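Putative hyaluronoglucosaminidase (Clostridium perfringens, PDB 6PWI) probably hydrolyses terminal N-acetylhexosamine residues of glycans, as a member of glycoside hydrolase family 84. Local coordinates at residues I367-V371 with G408-D412; W455-F459 with Y471-K475; H121-A127 with E172-Q178; I183-Y187 with A214-D218. One frame throughout, in Å; residues are numbered along the deposited sequence.

This chain, one piece of a longer protein, combines an N-terminal mixed-sheet domain, an eight-stranded parallel barrel and a helical region. Interaction 3 comes first along the chain, tying the end of strand 165-175 to the loop before strand 127-133, where the chain crosses into the barrel. Interaction 4 follows, its centre about 30 Å away, joining the end of strand 179-184 to the loop after strand 210-213 near the predicted proton donor. Interaction 1 links the loops after the sixth and seventh strands, about 21 Å from interaction 4 centre to centre. Interaction 2 comes last, pairing helices 451-462 and 467-475 beyond the barrel's last strand. Interactions 1 and 4 join neighbouring barrel loops, while 3 sits at the domain junction.

Interaction 1. Residues I367-V371 with G408-D412; sequences ILGYV and GEMLD
A Met-aromatic contact between Met410 and Tyr370 is the heart of this meeting of two irregular loops. Met410 lays its side chain across one face of the phenol ring: CG sits 3.8 Å from the centroid of the Tyr370 ring, only 9° off the ring normal, in a CH-pi contact. SD of Met410 stands over the same ring but higher, 4.9 Å from its centroid. The Met410 chain then bends (chi3 88°), which brings CE beside the CD2 side of the ring and against the carbonyls of Leu368 and Gly369, 3.4 Å from Gly369 O. These loops follow the sixth and seventh strands of the parallel beta barrel, 359-362 and 387-391, so the contact joins neighbouring connections of a TIM-barrel-like fold. One backbone bond pins them together. Val371 N donates to Met410 O over 3.1 Å, nearly straight at 160°, and the acceptor belongs to the type I turn from Gly408 to Leu411. Deeper in, Val371 CG2 packs on Leu411 CD2 at 4.0 Å, and both side chains also touch Ile421 of strand 418-423 and Tyr442 of helix 433-444. A water in the plane of the Tyr370 ring lies 2.8 Å from Tyr370 OH and donates to Glu409 OE2; the other carboxylate oxygen of Glu409, OE1, takes the backbone N-H of Glu490.

Interaction 2. Residues W455-F459 with Y471-K475; sequences WKDSF and YTFAK
Tyr471 turns the edge of its ring onto one face of the Trp455 indole. Its CE1 lies 3.7 Å from Trp455 CZ3, and with the two six-membered rings at 78° and their centroids 5.1 Å apart the pair is T-shaped. The indole reaches across because Trp455 CG stands anti to the backbone N, which also brings CH2 to 4.0 Å from Lys475 CA. The indole N-H, NE1, donates to Met405 O in a nearby loop. Phe459, one turn further along, offers a face to the other helix: Tyr471 CA sits over the ring centre, 3.8 Å from the Phe459 centroid, while the two aromatic rings themselves meet obliquely, with planes 31° apart. Ala474 CB also touches the Phe459 ring, near CZ and CE1. Lys475 CE lies above one face of the Tyr471 ring, toward the rim, and the backbone atom Lys456 CA above the opposite face, also off centre; Lys456 CG lies 3.5 Å from Tyr471 CE2. The axes of segments 455-459 and 471-475 run at 142° with a closest approach of 10.4 Å, so the arrangement is that of a helical hairpin held by an aromatic cluster of Trp455, Phe459 and Tyr471.

Interaction 3. Residues H121-A127 with E172-Q178; sequences HFENHDA and EDYSDGQ. With EDO (1,2-ethanediol), chain I.
Glu172 and His121 begin the contact, which fastens the loop leading into strand 127-133 alongside strand 165-175 in the mixed sheet of the N-terminal, GH20 domain 2-like domain. CB of Glu172 lies over one face of the His121 imidazole, with Ala127 CB over the opposite face, and His121 NE2 donates to the backbone carbonyl His128 O. Asp173 O receives a CA-H...O contact from Ala127 CA at 3.4 Å, and Asp173 OD1 accepts from Tyr174 N as well as from Gln41 N and Trp444 NE1. Tyr174 takes the rotamer in which CG lies between the backbone N and the carbonyl carbon (chi1 65°), and this lays its ring under the amide of Asn124: ND2 stands 3.2 Å above the ring plane, over its centre, with the amide and ring planes 43° apart. Ala127 CB rests on Tyr174 CB at 4.1 Å. Ser175 N gives the direct backbone bond across the contact, to His125 O at 2.8 Å and almost straight at 176°, and a water joins His125 N to Ser175 O. Beyond the strand, Asp176 O approaches the edge of the His125 ring, 3.6 Å from CD2, while Gly177 O takes the Ser175 hydroxyl. Gln178 N lies above one face of the His125 ring, toward its rim, and Gln178 NE2 is hydrogen-bonded to Glu326 OE1. Asp126 OD2 pairs with Arg180 as a salt bridge. An ethanediol, probably from the crystallisation liquor and also bound by Lys142, accepts through its O2 a hydrogen bond from Asp126 N at 3.2 Å.

Interaction 4. Residues I183-Y187 with A214-D218; sequences IEGYY and APKDD
Ring contacts come first: Lys216 draws its aliphatic chain over one face of Tyr187. CE sits 3.8 Å from the centroid of the Tyr187 ring and only 5° off its normal, a CH-pi contact, and the bend at the last torsion (chi4 -62°) brings NZ to 4.2 Å from the same centroid in a cation-pi contact. Hydrogen bonding across the segments is sparse. Ala214 N reaches Glu184 O in a weak bond of 3.5 Å, and a water donates to Tyr186 O at 2.8 Å while accepting from Lys216 N. Ile183 CD1 and Ala214 CB form an apolar pair at 4.3 Å. Pro215 CB makes a van der Waals contact with the Glu184 carboxylate, 3.7 Å from Glu184 OE2. The polar end of that glutamate is held by others: OE1 by Arg196 and Tyr211, OE2 by the backbone N-H of Trp191. The segments are the chain as it leaves the first two barrel strands, 179-184 and 210-213, at the end of the barrel where Asp299, the predicted proton donor, lies about 7 Å from the Lys216 side chain (nearest atoms). The cation-pi contact may help hold the ammonium, probably positive, near that residue, where it could help shape the local electrostatic field.

Interaction 1. Residues I367-V371 with G408-D412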
# COMPACT_ATOMS: atom_id res chain seq x y z
N ILE A 367 -13.37 8.83 11.03
CA ILE A 367 -13.29 8.30 9.68
C ILE A 367 -11.84 8.26 9.21
O ILE A 367 -11.40 7.25 8.67
CB ILE A 367 -14.21 9.07 8.71
CG1 ILE A 367 -15.68 8.93 9.12
CG2 ILE A 367 -13.98 8.63 7.26
CD1 ILE A 367 -16.66 9.73 8.29
N LEU A 368 -11.08 9.35 9.43
CA LEU A 368 -9.67 9.34 9.09
C LEU A 368 -8.84 9.05 10.34
O LEU A 368 -7.97 9.83 10.71
CB LEU A 368 -9.25 10.67 8.45
CG LEU A 368 -10.16 11.23 7.35
CD1 LEU A 368 -9.63 12.57 6.87
CD2 LEU A 368 -10.30 10.28 6.18
N GLY A 369 -9.12 7.92 11.00
CA GLY A 369 -8.46 7.59 12.25
C GLY A 369 -6.98 7.26 12.07
O GLY A 369 -6.56 6.74 11.03
N TYR A 370 -6.18 7.59 13.09
CA TYR A 370 -4.80 7.14 13.15
C TYR A 370 -4.79 5.73 13.73
O TYR A 370 -5.79 5.29 14.31
CB TYR A 370 -3.98 8.10 14.03
CG TYR A 370 -3.51 9.38 13.38
CD1 TYR A 370 -2.16 9.71 13.37
CD2 TYR A 370 -4.40 10.28 12.80
CE1 TYR A 370 -1.70 10.89 12.81
CE2 TYR A 370 -3.96 11.47 12.23
CZ TYR A 370 -2.60 11.77 12.24
OH TYR A 370 -2.15 12.93 11.68
N VAL A 371 -3.67 5.02 13.58
CA VAL A 371 -3.50 3.73 14.23
C VAL A 371 -3.06 3.96 15.67
O VAL A 371 -1.93 4.40 15.90
CB VAL A 371 -2.48 2.83 13.51
CG1 VAL A 371 -2.32 1.51 14.25
CG2 VAL A 371 -2.86 2.59 12.06
N GLY A 408 4.51 7.24 6.24
CA GLY A 408 3.42 6.67 7.02
C GLY A 408 3.35 7.25 8.43
O GLY A 408 3.62 6.55 9.40
N GLU A 409 2.95 8.52 8.53
CA GLU A 409 2.83 9.24 9.78
C GLU A 409 1.77 8.62 10.69
O GLU A 409 1.85 8.76 11.90
CB GLU A 409 2.41 10.68 9.51
CG GLU A 409 3.56 11.64 9.33
CD GLU A 409 3.13 13.10 9.29
OE1 GLU A 409 3.14 13.68 8.18
OE2 GLU A 409 2.78 13.64 10.37
N MET A 410 0.76 7.96 10.10
CA MET A 410 -0.39 7.48 10.86
C MET A 410 -0.16 6.07 11.39
O MET A 410 -1.07 5.47 11.96
CB MET A 410 -1.66 7.50 10.00
CG MET A 410 -2.05 8.91 9.59
SD MET A 410 -3.22 8.97 8.23
CE MET A 410 -4.77 8.87 9.12
N LEU A 411 1.06 5.54 11.22
CA LEU A 411 1.35 4.15 11.54
C LEU A 411 2.24 4.08 12.78
O LEU A 411 3.44 4.31 12.68
CB LEU A 411 2.03 3.50 10.33
CG LEU A 411 1.28 3.61 9.00
CD1 LEU A 411 2.05 2.93 7.88
CD2 LEU A 411 -0.13 3.03 9.11
N ASP A 412 1.66 3.73 13.93
CA ASP A 412 2.40 3.65 15.18
C ASP A 412 3.06 2.28 15.36
O ASP A 412 2.38 1.26 15.52
CB ASP A 412 1.52 4.07 16.36
CG ASP A 412 2.23 4.09 17.70
OD1 ASP A 412 3.41 3.64 17.77
OD2 ASP A 412 1.59 4.55 18.66
O HOH W 1 0.55 13.46 12.14

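Interaction 2. Residues W455-F459 with Y471-K475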
# COMPACT_ATOMS: atom_id res chain seq x y z
N TRP A 455 10.03 5.23 3.83
CA TRP A 455 9.53 6.17 2.85
C TRP A 455 10.60 6.46 1.80
O TRP A 455 10.36 6.36 0.60
CB TRP A 455 9.06 7.43 3.57
CG TRP A 455 8.47 8.48 2.68
CD1 TRP A 455 7.48 8.34 1.75
CD2 TRP A 455 8.84 9.87 2.66
NE1 TRP A 455 7.21 9.54 1.15
CE2 TRP A 455 8.03 10.50 1.69
CE3 TRP A 455 9.77 10.64 3.37
CZ2 TRP A 455 8.12 11.86 1.42
CZ3 TRP A 455 9.87 11.99 3.10
CH2 TRP A 455 9.05 12.59 2.14
N LYS A 456 11.81 6.79 2.26
CA LYS A 456 12.90 7.15 1.36
C LYS A 456 13.29 5.95 0.50
O LYS A 456 13.55 6.09 -0.70
CB LYS A 456 14.08 7.69 2.17
CG LYS A 456 15.19 8.33 1.34
CD LYS A 456 16.49 8.51 2.09
CE LYS A 456 17.57 9.08 1.20
NZ LYS A 456 18.91 9.00 1.84
N ASP A 457 13.33 4.75 1.10
CA ASP A 457 13.84 3.58 0.41
C ASP A 457 12.86 3.13 -0.67
O ASP A 457 13.26 2.49 -1.63
CB ASP A 457 14.21 2.45 1.37
CG ASP A 457 15.43 2.76 2.22
OD1 ASP A 457 16.22 3.65 1.82
OD2 ASP A 457 15.58 2.11 3.28
N SER A 458 11.58 3.50 -0.51
CA SER A 458 10.53 3.02 -1.38
C SER A 458 10.70 3.53 -2.81
O SER A 458 10.40 2.80 -3.76
CB SER A 458 9.17 3.37 -0.83
OG SER A 458 8.93 4.77 -0.90
N PHE A 459 11.20 4.76 -2.98
CA PHE A 459 11.17 5.38 -4.30
C PHE A 459 11.93 4.57 -5.34
O PHE A 459 11.51 4.51 -6.50
CB PHE A 459 11.47 6.89 -4.22
CG PHE A 459 10.37 7.62 -3.50
CD1 PHE A 459 9.20 7.99 -4.14
CD2 PHE A 459 10.48 7.86 -2.13
CE1 PHE A 459 8.17 8.60 -3.45
CE2 PHE A 459 9.46 8.48 -1.44
CZ PHE A 459 8.30 8.84 -2.10
N TYR A 471 10.90 11.04 -5.46
CA TYR A 471 11.11 11.39 -4.06
C TYR A 471 10.99 12.91 -3.86
O TYR A 471 10.34 13.35 -2.92
CB TYR A 471 12.44 10.82 -3.56
CG TYR A 471 12.72 11.01 -2.09
CD1 TYR A 471 11.70 10.97 -1.15
CD2 TYR A 471 14.01 11.20 -1.62
CE1 TYR A 471 11.95 11.12 0.21
CE2 TYR A 471 14.28 11.36 -0.27
CZ TYR A 471 13.25 11.32 0.64
OH TYR A 471 13.50 11.47 1.98
N THR A 472 11.63 13.70 -4.74
CA THR A 472 11.49 15.15 -4.72
C THR A 472 10.01 15.55 -4.75
O THR A 472 9.59 16.39 -3.95
CB THR A 472 12.27 15.83 -5.85
OG1 THR A 472 13.67 15.65 -5.63
CG2 THR A 472 11.97 17.30 -5.97
N PHE A 473 9.22 14.97 -5.66
CA PHE A 473 7.81 15.31 -5.73
C PHE A 473 7.09 14.93 -4.43
O PHE A 473 6.22 15.67 -3.97
CB PHE A 473 7.08 14.66 -6.91
CG PHE A 473 7.70 14.88 -8.27
CD1 PHE A 473 8.44 16.02 -8.54
CD2 PHE A 473 7.52 13.95 -9.28
CE1 PHE A 473 9.01 16.21 -9.79
CE2 PHE A 473 8.08 14.15 -10.54
CZ PHE A 473 8.83 15.28 -10.79
N ALA A 474 7.45 13.77 -3.86
CA ALA A 474 6.72 13.24 -2.71
C ALA A 474 6.96 14.12 -1.49
O ALA A 474 6.09 14.23 -0.63
CB ALA A 474 7.08 11.80 -2.46
N LYS A 475 8.15 14.74 -1.44
CA LYS A 475 8.53 15.66 -0.38
C LYS A 475 7.55 16.83 -0.27
O LYS A 475 7.39 17.37 0.82
CB LYS A 475 9.94 16.21 -0.62
CG LYS A 475 11.07 15.31 -0.14
CD LYS A 475 12.39 15.67 -0.77
CE LYS A 475 13.55 14.89 -0.19
NZ LYS A 475 14.78 15.09 -1.00

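Interaction 3. Residues H121-A127 with E172-Q178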
# COMPACT_ATOMS: atom_id res chain seq x y z
N HIS A 121 9.03 -21.34 15.68
CA HIS A 121 8.95 -20.27 14.71
C HIS A 121 7.59 -20.27 14.00
O HIS A 121 7.00 -19.22 13.79
CB HIS A 121 10.20 -20.35 13.81
CG HIS A 121 10.19 -19.46 12.62
ND1 HIS A 121 10.07 -18.09 12.71
CD2 HIS A 121 10.29 -19.74 11.30
CE1 HIS A 121 10.08 -17.56 11.50
NE2 HIS A 121 10.22 -18.55 10.62
N PHE A 122 7.06 -21.47 13.71
CA PHE A 122 6.11 -21.66 12.63
C PHE A 122 4.66 -21.40 13.05
O PHE A 122 3.77 -21.39 12.20
CB PHE A 122 6.31 -23.02 11.95
CG PHE A 122 7.46 -23.04 10.98
CD1 PHE A 122 7.34 -22.49 9.72
CD2 PHE A 122 8.68 -23.59 11.35
CE1 PHE A 122 8.41 -22.50 8.83
CE2 PHE A 122 9.75 -23.60 10.46
CZ PHE A 122 9.61 -23.06 9.21
N GLU A 123 4.44 -21.14 14.33
CA GLU A 123 3.10 -20.81 14.81
C GLU A 123 2.71 -19.39 14.37
O GLU A 123 1.52 -19.11 14.20
CB GLU A 123 3.02 -21.00 16.32
CG GLU A 123 4.18 -20.35 17.05
CD GLU A 123 4.59 -21.02 18.35
OE1 GLU A 123 4.82 -20.30 19.34
OE2 GLU A 123 4.69 -22.27 18.36
N ASN A 124 3.70 -18.51 14.16
CA ASN A 124 3.49 -17.13 13.75
C ASN A 124 2.83 -17.05 12.37
O ASN A 124 2.87 -18.01 11.60
CB ASN A 124 4.81 -16.36 13.71
CG ASN A 124 5.39 -16.15 15.09
OD1 ASN A 124 4.66 -16.11 16.07
ND2 ASN A 124 6.71 -16.03 15.17
N HIS A 125 2.23 -15.89 12.07
CA HIS A 125 1.59 -15.64 10.79
C HIS A 125 2.62 -15.67 9.66
O HIS A 125 3.68 -15.04 9.77
CB HIS A 125 0.85 -14.30 10.77
CG HIS A 125 -0.19 -14.12 11.82
ND1 HIS A 125 -1.28 -14.98 11.94
CD2 HIS A 125 -0.35 -13.18 12.77
CE1 HIS A 125 -2.04 -14.58 12.93
NE2 HIS A 125 -1.49 -13.48 13.46
N ASP A 126 2.29 -16.41 8.59
CA ASP A 126 3.04 -16.41 7.34
C ASP A 126 4.50 -16.81 7.57
O ASP A 126 5.39 -16.44 6.80
CB ASP A 126 2.89 -15.07 6.60
CG ASP A 126 1.45 -14.75 6.19
OD1 ASP A 126 0.75 -15.68 5.74
OD2 ASP A 126 1.04 -13.57 6.32
N ALA A 127 4.74 -17.59 8.64
CA ALA A 127 6.09 -17.89 9.09
C ALA A 127 6.84 -18.70 8.03
O ALA A 127 6.28 -19.63 7.44
CB ALA A 127 6.05 -18.61 10.41
N GLU A 172 14.74 -15.78 9.37
CA GLU A 172 13.63 -16.38 10.10
C GLU A 172 12.51 -15.35 10.18
O GLU A 172 12.54 -14.48 11.05
CB GLU A 172 14.08 -16.87 11.48
CG GLU A 172 15.14 -17.96 11.44
CD GLU A 172 15.91 -18.13 12.74
OE1 GLU A 172 17.02 -17.54 12.87
OE2 GLU A 172 15.41 -18.86 13.63
N ASP A 173 11.53 -15.46 9.28
CA ASP A 173 10.61 -14.36 9.05
C ASP A 173 9.18 -14.76 9.36
O ASP A 173 8.81 -15.94 9.32
CB ASP A 173 10.76 -13.81 7.63
CG ASP A 173 10.51 -12.31 7.53
OD1 ASP A 173 10.07 -11.71 8.54
OD2 ASP A 173 10.77 -11.75 6.44
N TYR A 174 8.37 -13.75 9.69
CA TYR A 174 6.94 -13.91 9.89
C TYR A 174 6.27 -12.54 9.86
O TYR A 174 6.94 -11.51 9.89
CB TYR A 174 6.66 -14.64 11.20
CG TYR A 174 7.08 -13.88 12.43
CD1 TYR A 174 6.24 -12.93 13.01
CD2 TYR A 174 8.31 -14.12 13.02
CE1 TYR A 174 6.63 -12.23 14.14
CE2 TYR A 174 8.71 -13.43 14.16
CZ TYR A 174 7.87 -12.49 14.71
OH TYR A 174 8.27 -11.82 15.83
N SER A 175 4.93 -12.54 9.81
CA SER A 175 4.16 -11.32 9.75
C SER A 175 3.51 -11.04 11.10
O SER A 175 2.99 -11.95 11.74
CB SER A 175 3.12 -11.38 8.67
OG SER A 175 2.40 -10.15 8.61
N ASP A 176 3.55 -9.77 11.51
CA ASP A 176 2.83 -9.32 12.69
C ASP A 176 1.34 -9.34 12.41
O ASP A 176 0.56 -9.72 13.27
CB ASP A 176 3.35 -7.97 13.18
CG ASP A 176 4.69 -8.08 13.89
OD1 ASP A 176 4.82 -9.00 14.73
OD2 ASP A 176 5.59 -7.26 13.58
N GLY A 177 0.95 -8.94 11.19
CA GLY A 177 -0.45 -8.84 10.81
C GLY A 177 -0.90 -10.03 9.96
O GLY A 177 -0.14 -10.54 9.14
N GLN A 178 -2.15 -10.46 10.19
CA GLN A 178 -2.81 -11.49 9.40
C GLN A 178 -3.06 -10.97 7.98
O GLN A 178 -2.78 -11.67 7.01
CB GLN A 178 -4.06 -11.97 10.14
CG GLN A 178 -4.87 -13.03 9.42
CD GLN A 178 -6.25 -13.27 10.00
OE1 GLN A 178 -6.73 -12.53 10.86
NE2 GLN A 178 -6.91 -14.31 9.52
C1 EDO I . -2.45 -17.97 10.08
O1 EDO I . -1.52 -18.28 11.10
C2 EDO I . -1.73 -17.60 8.84
O2 EDO I . -0.39 -18.07 8.86
O HOH W 2 2.64 -13.77 14.04
O HOH W 3 -1.53 -14.53 7.62

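Interaction 4. Residues I183-Y187 with A214-D218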
# COMPACT_ATOMS: atom_id res chain seq x y z
N ILE A 183 -7.52 -1.55 -0.38
CA ILE A 183 -8.93 -1.65 -0.75
C ILE A 183 -9.26 -0.49 -1.68
O ILE A 183 -8.96 0.66 -1.36
CB ILE A 183 -9.82 -1.62 0.51
CG1 ILE A 183 -11.30 -1.68 0.14
CG2 ILE A 183 -9.50 -0.40 1.37
CD1 ILE A 183 -12.22 -1.97 1.31
N GLU A 184 -9.89 -0.81 -2.81
CA GLU A 184 -10.45 0.21 -3.68
C GLU A 184 -11.79 0.64 -3.11
O GLU A 184 -12.83 0.10 -3.49
CB GLU A 184 -10.56 -0.34 -5.10
CG GLU A 184 -10.91 0.72 -6.13
CD GLU A 184 -10.96 0.29 -7.59
OE1 GLU A 184 -10.39 -0.79 -7.93
OE2 GLU A 184 -11.58 1.03 -8.39
N GLY A 185 -11.78 1.61 -2.18
CA GLY A 185 -12.99 1.94 -1.45
C GLY A 185 -13.20 3.44 -1.24
O GLY A 185 -13.80 3.85 -0.25
N TYR A 186 -12.74 4.25 -2.20
CA TYR A 186 -12.88 5.70 -2.14
C TYR A 186 -14.03 6.14 -3.05
O TYR A 186 -14.53 5.34 -3.82
CB TYR A 186 -11.58 6.34 -2.63
CG TYR A 186 -11.16 5.89 -4.00
CD1 TYR A 186 -11.72 6.45 -5.14
CD2 TYR A 186 -10.23 4.87 -4.16
CE1 TYR A 186 -11.34 6.03 -6.41
CE2 TYR A 186 -9.85 4.44 -5.42
CZ TYR A 186 -10.40 5.02 -6.54
OH TYR A 186 -10.03 4.58 -7.78
N TYR A 187 -14.42 7.42 -2.95
CA TYR A 187 -15.32 8.06 -3.90
C TYR A 187 -14.49 8.74 -4.98
O TYR A 187 -13.67 9.60 -4.69
CB TYR A 187 -16.19 9.11 -3.20
CG TYR A 187 -17.08 8.56 -2.11
CD1 TYR A 187 -18.39 8.18 -2.38
CD2 TYR A 187 -16.62 8.42 -0.81
CE1 TYR A 187 -19.21 7.66 -1.38
CE2 TYR A 187 -17.42 7.90 0.20
CZ TYR A 187 -18.73 7.53 -0.09
OH TYR A 187 -19.53 7.03 0.89
N ALA A 214 -13.85 -3.18 -3.87
CA ALA A 214 -15.09 -2.57 -3.42
C ALA A 214 -15.40 -1.28 -4.19
O ALA A 214 -15.84 -0.30 -3.60
CB ALA A 214 -15.02 -2.34 -1.93
N PRO A 215 -15.24 -1.24 -5.54
CA PRO A 215 -15.45 0.01 -6.28
C PRO A 215 -16.93 0.38 -6.28
O PRO A 215 -17.78 -0.48 -6.48
CB PRO A 215 -14.97 -0.31 -7.70
CG PRO A 215 -15.09 -1.83 -7.82
CD PRO A 215 -14.92 -2.37 -6.41
N LYS A 216 -17.21 1.67 -6.06
CA LYS A 216 -18.56 2.11 -5.70
C LYS A 216 -19.49 2.12 -6.91
O LYS A 216 -20.70 2.20 -6.75
CB LYS A 216 -18.52 3.45 -4.98
CG LYS A 216 -18.09 3.36 -3.53
CD LYS A 216 -17.64 4.67 -2.95
CE LYS A 216 -16.87 4.48 -1.65
NZ LYS A 216 -17.71 3.85 -0.60
N ASP A 217 -18.92 2.01 -8.12
CA ASP A 217 -19.68 2.18 -9.35
C ASP A 217 -20.13 0.82 -9.90
O ASP A 217 -20.85 0.77 -10.89
CB ASP A 217 -18.87 2.96 -10.39
CG ASP A 217 -17.80 2.15 -11.11
OD1 ASP A 217 -16.91 1.58 -10.42
OD2 ASP A 217 -17.85 2.10 -12.36
N ASP A 218 -19.68 -0.27 -9.28
CA ASP A 218 -20.02 -1.60 -9.77
C ASP A 218 -21.42 -1.97 -9.30
O ASP A 218 -21.62 -2.31 -8.13
CB ASP A 218 -18.96 -2.63 -9.38
CG ASP A 218 -19.19 -4.01 -9.96
OD1 ASP A 218 -20.30 -4.27 -10.49
OD2 ASP A 218 -18.26 -4.83 -9.89
O HOH W 4 -14.71 2.85 -5.03